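Local structure of coat protein (Leviviridae sp., 6YFR) at residues 99-102 with 103-107; 107-110 with 111-115. The protein forms the protein shell of a single-stranded RNA bacteriophage, sixty copies of it assembling into a virus-like particle, and probably encloses the viral genome. All blocks are in the same frame, centred on the assembly; numbering follows the deposited sequence.

Contact 1: 99-102 with 103-107; sequences DTMI and SFLAK
M101 and L105 meet one helical turn apart through the end of the methionine: its methyl CE lies 3.5 Å from L105 CG and 3.6 Å from L105 CD2. M101 leaves the backbone with CG anti to N (chi1 -178°), and the bends at its next two torsions carry CE forward along the helix, toward L105, so that the two side chains run across one another at a slant. T100 and F104 lie side by side and point the same way, T100 CG2 standing 3.8 Å from F104 CD2. The edge of the same ring faces T100 O, which lies near the ring plane, while one ring face carries K107 CD, offset toward the rim. D99 O receives two bonds from S103: the backbone N at 2.9 Å, fairly straight at 162°, and OG, also at 2.9 Å, from the opposite face of the carbonyl plane. With S103 OG beside its own backbone N (chi1 -61°), the hydroxyl folds back onto the preceding turn. All these residues belong to helix 90-107, the long helix that follows the antiparallel sheet, as in other coat proteins of this phage family. Regular i to i+4 bonds hold the turns, L105 N to M101 O and A106 N to I102 O among them. Farther out, a second subunit supplies the surroundings: its W20 meets the F104 ring edge-to-face, its I52 packs on M101 and its F77 on L105. R109 of that subunit forms a salt bridge with D99, whereas T100 OG1 bonds to D96 O of its own chain and to L3 N of the second subunit.

Contact 2: 107-110 with 111-115; sequences KRRN and SILAG
The short helix 109-114 is preceded by R108, its N-cap and the first residue to leave helical backbone angles after helix 90-107. The R108 carbonyl makes the first i to i+4 bond, R108 O accepting from I112 N at 2.9 Å nearly in line with the C=O. I112 CG1, beside its own backbone N (chi1 -70°), lies next to the same oxygen. Bent at chi2 and chi3, the R108 side chain curls toward S111, and NH2 lies 3.1 Å from S111 OG in an oblique approach to the guanidinium. The assigned partners of both groups lie outside the two segments: D121 forms a salt bridge with R108 NH1, N116 O accepts from S111 OG, and Q37 of a second subunit bonds to both R108 NE and S111 OG. This network ties the start of the helix to the C-terminal segment and to the second subunit. At the last turn A114 N reaches N110 O through a more bent bond, 136° at the hydrogen. R109 runs extended alongside L113, its NH2 paired with D99 of the second subunit, and L113 CD1 meets the guanidinium edge near its plane, 3.8 Å from R109 NE.

In the fold
Contacts 1 and 2 are consecutive parts of the C-terminal helical region, with centres about 11 Å apart and K107 common to both. The break at R108 separates helix 90-107 from helix 109-114, yet apolar packing spans it: L105 CD2 of contact 1 lies 3.9 Å from I112 CD1 of contact 2. Both contacts touch the same second subunit, and the pairing of D99 with R109 is reciprocal between the two subunits, contact 1 of each being joined to contact 2 of the other. K107 is also bonded through its backbone to N122, bringing the chain terminus beside the junction. This arrangement is consistent with helices embracing the partner in a coat protein dimer.

Contact 1: 99-102 with 103-107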
ATOM      1  N   ASP A  99     -39.393  37.379  61.225  1.00 34.53           N
ATOM      2  CA  ASP A  99     -40.721  37.757  61.694  1.00 32.90           C
ATOM      3  C   ASP A  99     -41.705  37.857  60.536  1.00 48.70           C
ATOM      4  O   ASP A  99     -42.874  37.484  60.677  1.00 50.59           O
ATOM      5  CB  ASP A  99     -40.650  39.072  62.468  1.00 40.89           C
ATOM      6  CG  ASP A  99     -39.935  38.924  63.793  1.00 45.03           C
ATOM      7  OD1 ASP A  99     -39.962  37.808  64.357  1.00 35.23           O
ATOM      8  OD2 ASP A  99     -39.344  39.917  64.271  1.00 43.11           O
ATOM      9  N   THR A 100     -41.248  38.350  59.381  1.00 32.42           N
ATOM     10  CA  THR A 100     -42.105  38.386  58.202  1.00 40.03           C
ATOM     11  C   THR A 100     -42.481  36.977  57.764  1.00 39.49           C
ATOM     12  O   THR A 100     -43.621  36.725  57.356  1.00 33.87           O
ATOM     13  CB  THR A 100     -41.402  39.127  57.067  1.00 28.19           C
ATOM     14  OG1 THR A 100     -40.951  40.405  57.534  1.00 32.34           O
ATOM     15  CG2 THR A 100     -42.351  39.327  55.897  1.00 23.36           C
ATOM     16  N   MET A 101     -41.532  36.044  57.854  1.00 41.83           N
ATOM     17  CA  MET A 101     -41.814  34.647  57.536  1.00 26.26           C
ATOM     18  C   MET A 101     -42.913  34.092  58.435  1.00 46.34           C
ATOM     19  O   MET A 101     -43.874  33.472  57.959  1.00 51.89           O
ATOM     20  CB  MET A 101     -40.535  33.821  57.678  1.00 39.38           C
ATOM     21  CG  MET A 101     -40.688  32.356  57.330  1.00 15.56           C
ATOM     22  SD  MET A 101     -41.034  32.127  55.579  1.00 40.62           S
ATOM     23  CE  MET A 101     -42.714  31.572  55.688  1.00 34.23           C
ATOM     24  N   ILE A 102     -42.784  34.305  59.747  1.00 31.84           N
ATOM     25  CA  ILE A 102     -43.787  33.799  60.685  1.00 39.91           C
ATOM     26  C   ILE A 102     -45.139  34.466  60.439  1.00 34.80           C
ATOM     27  O   ILE A 102     -46.194  33.808  60.447  1.00 45.81           O
ATOM     28  CB  ILE A 102     -43.302  34.005  62.130  1.00 24.37           C
ATOM     29  CG1 ILE A 102     -41.969  33.284  62.341  1.00 20.22           C
ATOM     30  CG2 ILE A 102     -44.342  33.518  63.124  1.00 27.55           C
ATOM     31  CD1 ILE A 102     -41.340  33.543  63.687  1.00 36.99           C
ATOM     32  N   SER A 103     -45.128  35.780  60.200  1.00 38.12           N
ATOM     33  CA  SER A 103     -46.366  36.499  59.923  1.00 27.38           C
ATOM     34  C   SER A 103     -47.048  35.957  58.678  1.00 34.69           C
ATOM     35  O   SER A 103     -48.274  35.842  58.640  1.00 40.48           O
ATOM     36  CB  SER A 103     -46.087  37.993  59.761  1.00 22.77           C
ATOM     37  OG  SER A 103     -45.528  38.530  60.945  1.00 82.82           O
ATOM     38  N   PHE A 104     -46.272  35.617  57.648  1.00 43.00           N
ATOM     39  CA  PHE A 104     -46.870  35.094  56.425  1.00 26.45           C
ATOM     40  C   PHE A 104     -47.378  33.674  56.612  1.00 28.46           C
ATOM     41  O   PHE A 104     -48.392  33.299  56.012  1.00 33.31           O
ATOM     42  CB  PHE A 104     -45.869  35.161  55.274  1.00 22.68           C
ATOM     43  CG  PHE A 104     -46.071  36.346  54.384  1.00 32.25           C
ATOM     44  CD1 PHE A 104     -46.782  36.226  53.204  1.00 24.19           C
ATOM     45  CD2 PHE A 104     -45.576  37.590  54.741  1.00 24.25           C
ATOM     46  CE1 PHE A 104     -46.982  37.325  52.384  1.00 28.13           C
ATOM     47  CE2 PHE A 104     -45.772  38.691  53.925  1.00 31.43           C
ATOM     48  CZ  PHE A 104     -46.477  38.558  52.747  1.00 42.51           C
ATOM     49  N   LEU A 105     -46.686  32.869  57.422  1.00 35.47           N
ATOM     50  CA  LEU A 105     -47.208  31.546  57.756  1.00 29.10           C
ATOM     51  C   LEU A 105     -48.554  31.658  58.458  1.00 36.49           C
ATOM     52  O   LEU A 105     -49.430  30.802  58.280  1.00 38.19           O
ATOM     53  CB  LEU A 105     -46.213  30.784  58.633  1.00 21.89           C
ATOM     54  CG  LEU A 105     -44.942  30.234  57.993  1.00 27.21           C
ATOM     55  CD1 LEU A 105     -44.081  29.531  59.032  1.00 20.67           C
ATOM     56  CD2 LEU A 105     -45.274  29.288  56.849  1.00 20.48           C
ATOM     57  N   ALA A 106     -48.734  32.700  59.272  1.00 48.72           N
ATOM     58  CA  ALA A 106     -50.050  32.924  59.869  1.00 33.73           C
ATOM     59  C   ALA A 106     -51.040  33.447  58.834  1.00 31.23           C
ATOM     60  O   ALA A 106     -52.169  32.955  58.738  1.00 48.50           O
ATOM     61  CB  ALA A 106     -49.934  33.894  61.042  1.00 24.23           C
ATOM     62  N   LYS A 107     -50.616  34.428  58.039  1.00 31.95           N
ATOM     63  CA  LYS A 107     -51.497  35.146  57.126  1.00 35.10           C
ATOM     64  C   LYS A 107     -52.051  34.236  56.037  1.00 27.86           C
ATOM     65  O   LYS A 107     -53.220  34.359  55.653  1.00 48.72           O
ATOM     66  CB  LYS A 107     -50.719  36.310  56.514  1.00 27.13           C
ATOM     67  CG  LYS A 107     -51.404  37.055  55.392  1.00 47.74           C
ATOM     68  CD  LYS A 107     -50.429  38.051  54.765  1.00 28.08           C
ATOM     69  CE  LYS A 107     -51.135  39.017  53.829  1.00 31.58           C
ATOM     70  NZ  LYS A 107     -50.202  39.970  53.177  1.00 74.80           N
TER

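Contact 2: 107-110 with 111-115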
ATOM      1  N   LYS A 107     -50.616  34.428  58.039  1.00 31.95           N
ATOM      2  CA  LYS A 107     -51.497  35.146  57.126  1.00 35.10           C
ATOM      3  C   LYS A 107     -52.051  34.236  56.037  1.00 27.86           C
ATOM      4  O   LYS A 107     -53.220  34.359  55.653  1.00 48.72           O
ATOM      5  CB  LYS A 107     -50.719  36.310  56.514  1.00 27.13           C
ATOM      6  CG  LYS A 107     -51.404  37.055  55.392  1.00 47.74           C
ATOM      7  CD  LYS A 107     -50.429  38.051  54.765  1.00 28.08           C
ATOM      8  CE  LYS A 107     -51.135  39.017  53.829  1.00 31.58           C
ATOM      9  NZ  LYS A 107     -50.202  39.970  53.177  1.00 74.80           N
ATOM     10  N   ARG A 108     -51.234  33.313  55.534  1.00 43.54           N
ATOM     11  CA  ARG A 108     -51.593  32.480  54.395  1.00 29.17           C
ATOM     12  C   ARG A 108     -51.747  31.009  54.774  1.00 49.02           C
ATOM     13  O   ARG A 108     -51.480  30.130  53.955  1.00 45.60           O
ATOM     14  CB  ARG A 108     -50.545  32.626  53.292  1.00 27.81           C
ATOM     15  CG  ARG A 108     -50.222  34.062  52.918  1.00 36.51           C
ATOM     16  CD  ARG A 108     -51.411  34.716  52.244  1.00 29.70           C
ATOM     17  NE  ARG A 108     -51.856  33.944  51.088  1.00 28.34           N
ATOM     18  CZ  ARG A 108     -53.078  34.019  50.572  1.00 36.49           C
ATOM     19  NH1 ARG A 108     -53.980  34.828  51.115  1.00 29.83           N
ATOM     20  NH2 ARG A 108     -53.402  33.280  49.518  1.00 34.93           N
ATOM     21  N   ARG A 109     -52.168  30.728  56.009  1.00 38.42           N
ATOM     22  CA  ARG A 109     -52.223  29.343  56.473  1.00 27.90           C
ATOM     23  C   ARG A 109     -53.166  28.500  55.619  1.00 53.06           C
ATOM     24  O   ARG A 109     -52.816  27.390  55.197  1.00 45.33           O
ATOM     25  CB  ARG A 109     -52.645  29.303  57.942  1.00 28.69           C
ATOM     26  CG  ARG A 109     -53.036  27.923  58.417  1.00 45.41           C
ATOM     27  CD  ARG A 109     -52.955  27.822  59.927  1.00 19.14           C
ATOM     28  NE  ARG A 109     -52.725  26.444  60.345  1.00 42.70           N
ATOM     29  CZ  ARG A 109     -52.332  26.088  61.562  1.00 22.45           C
ATOM     30  NH1 ARG A 109     -52.129  27.011  62.490  1.00 98.51           N
ATOM     31  NH2 ARG A 109     -52.150  24.806  61.848  1.00 47.31           N
ATOM     32  N   ASN A 110     -54.373  29.005  55.359  1.00 35.42           N
ATOM     33  CA  ASN A 110     -55.327  28.233  54.569  1.00 32.63           C
ATOM     34  C   ASN A 110     -54.817  28.016  53.152  1.00 41.20           C
ATOM     35  O   ASN A 110     -54.920  26.907  52.612  1.00 42.39           O
ATOM     36  CB  ASN A 110     -56.683  28.934  54.539  1.00 37.33           C
ATOM     37  CG  ASN A 110     -57.258  29.151  55.921  1.00 44.74           C
ATOM     38  OD1 ASN A 110     -56.953  28.409  56.855  1.00 34.28           O
ATOM     39  ND2 ASN A 110     -58.086  30.181  56.064  1.00 40.72           N
ATOM     40  N   SER A 111     -54.263  29.062  52.534  1.00 31.64           N
ATOM     41  CA  SER A 111     -53.731  28.927  51.182  1.00 39.80           C
ATOM     42  C   SER A 111     -52.604  27.902  51.137  1.00 47.80           C
ATOM     43  O   SER A 111     -52.546  27.067  50.225  1.00 41.41           O
ATOM     44  CB  SER A 111     -53.244  30.284  50.678  1.00 26.11           C
ATOM     45  OG  SER A 111     -52.795  30.197  49.341  1.00 51.64           O
ATOM     46  N   ILE A 112     -51.704  27.949  52.122  1.00 27.67           N
ATOM     47  CA  ILE A 112     -50.582  27.015  52.174  1.00 33.20           C
ATOM     48  C   ILE A 112     -51.083  25.587  52.342  1.00 48.63           C
ATOM     49  O   ILE A 112     -50.583  24.655  51.695  1.00 38.85           O
ATOM     50  CB  ILE A 112     -49.613  27.412  53.305  1.00 31.06           C
ATOM     51  CG1 ILE A 112     -48.884  28.706  52.944  1.00 26.80           C
ATOM     52  CG2 ILE A 112     -48.623  26.299  53.585  1.00 29.08           C
ATOM     53  CD1 ILE A 112     -48.029  29.242  54.062  1.00 23.88           C
ATOM     54  N   LEU A 113     -52.078  25.390  53.210  1.00 32.57           N
ATOM     55  CA  LEU A 113     -52.557  24.043  53.493  1.00 34.18           C
ATOM     56  C   LEU A 113     -53.426  23.488  52.375  1.00 36.45           C
ATOM     57  O   LEU A 113     -53.537  22.265  52.239  1.00 36.35           O
ATOM     58  CB  LEU A 113     -53.338  24.020  54.811  1.00 22.62           C
ATOM     59  CG  LEU A 113     -52.521  24.228  56.088  1.00 34.93           C
ATOM     60  CD1 LEU A 113     -53.441  24.245  57.288  1.00 22.53           C
ATOM     61  CD2 LEU A 113     -51.476  23.142  56.232  1.00 23.33           C
ATOM     62  N   ALA A 114     -54.041  24.352  51.569  1.00 37.12           N
ATOM     63  CA  ALA A 114     -54.923  23.897  50.504  1.00 33.74           C
ATOM     64  C   ALA A 114     -54.261  23.879  49.130  1.00 40.22           C
ATOM     65  O   ALA A 114     -54.816  23.276  48.206  1.00 45.26           O
ATOM     66  CB  ALA A 114     -56.182  24.774  50.456  1.00 26.25           C
ATOM     67  N   GLY A 115     -53.103  24.511  48.970  1.00 47.62           N
ATOM     68  CA  GLY A 115     -52.485  24.577  47.656  1.00 34.98           C
ATOM     69  C   GLY A 115     -53.264  25.440  46.689  1.00 40.67           C
ATOM     70  O   GLY A 115     -53.405  25.078  45.513  1.00 40.31           O
TER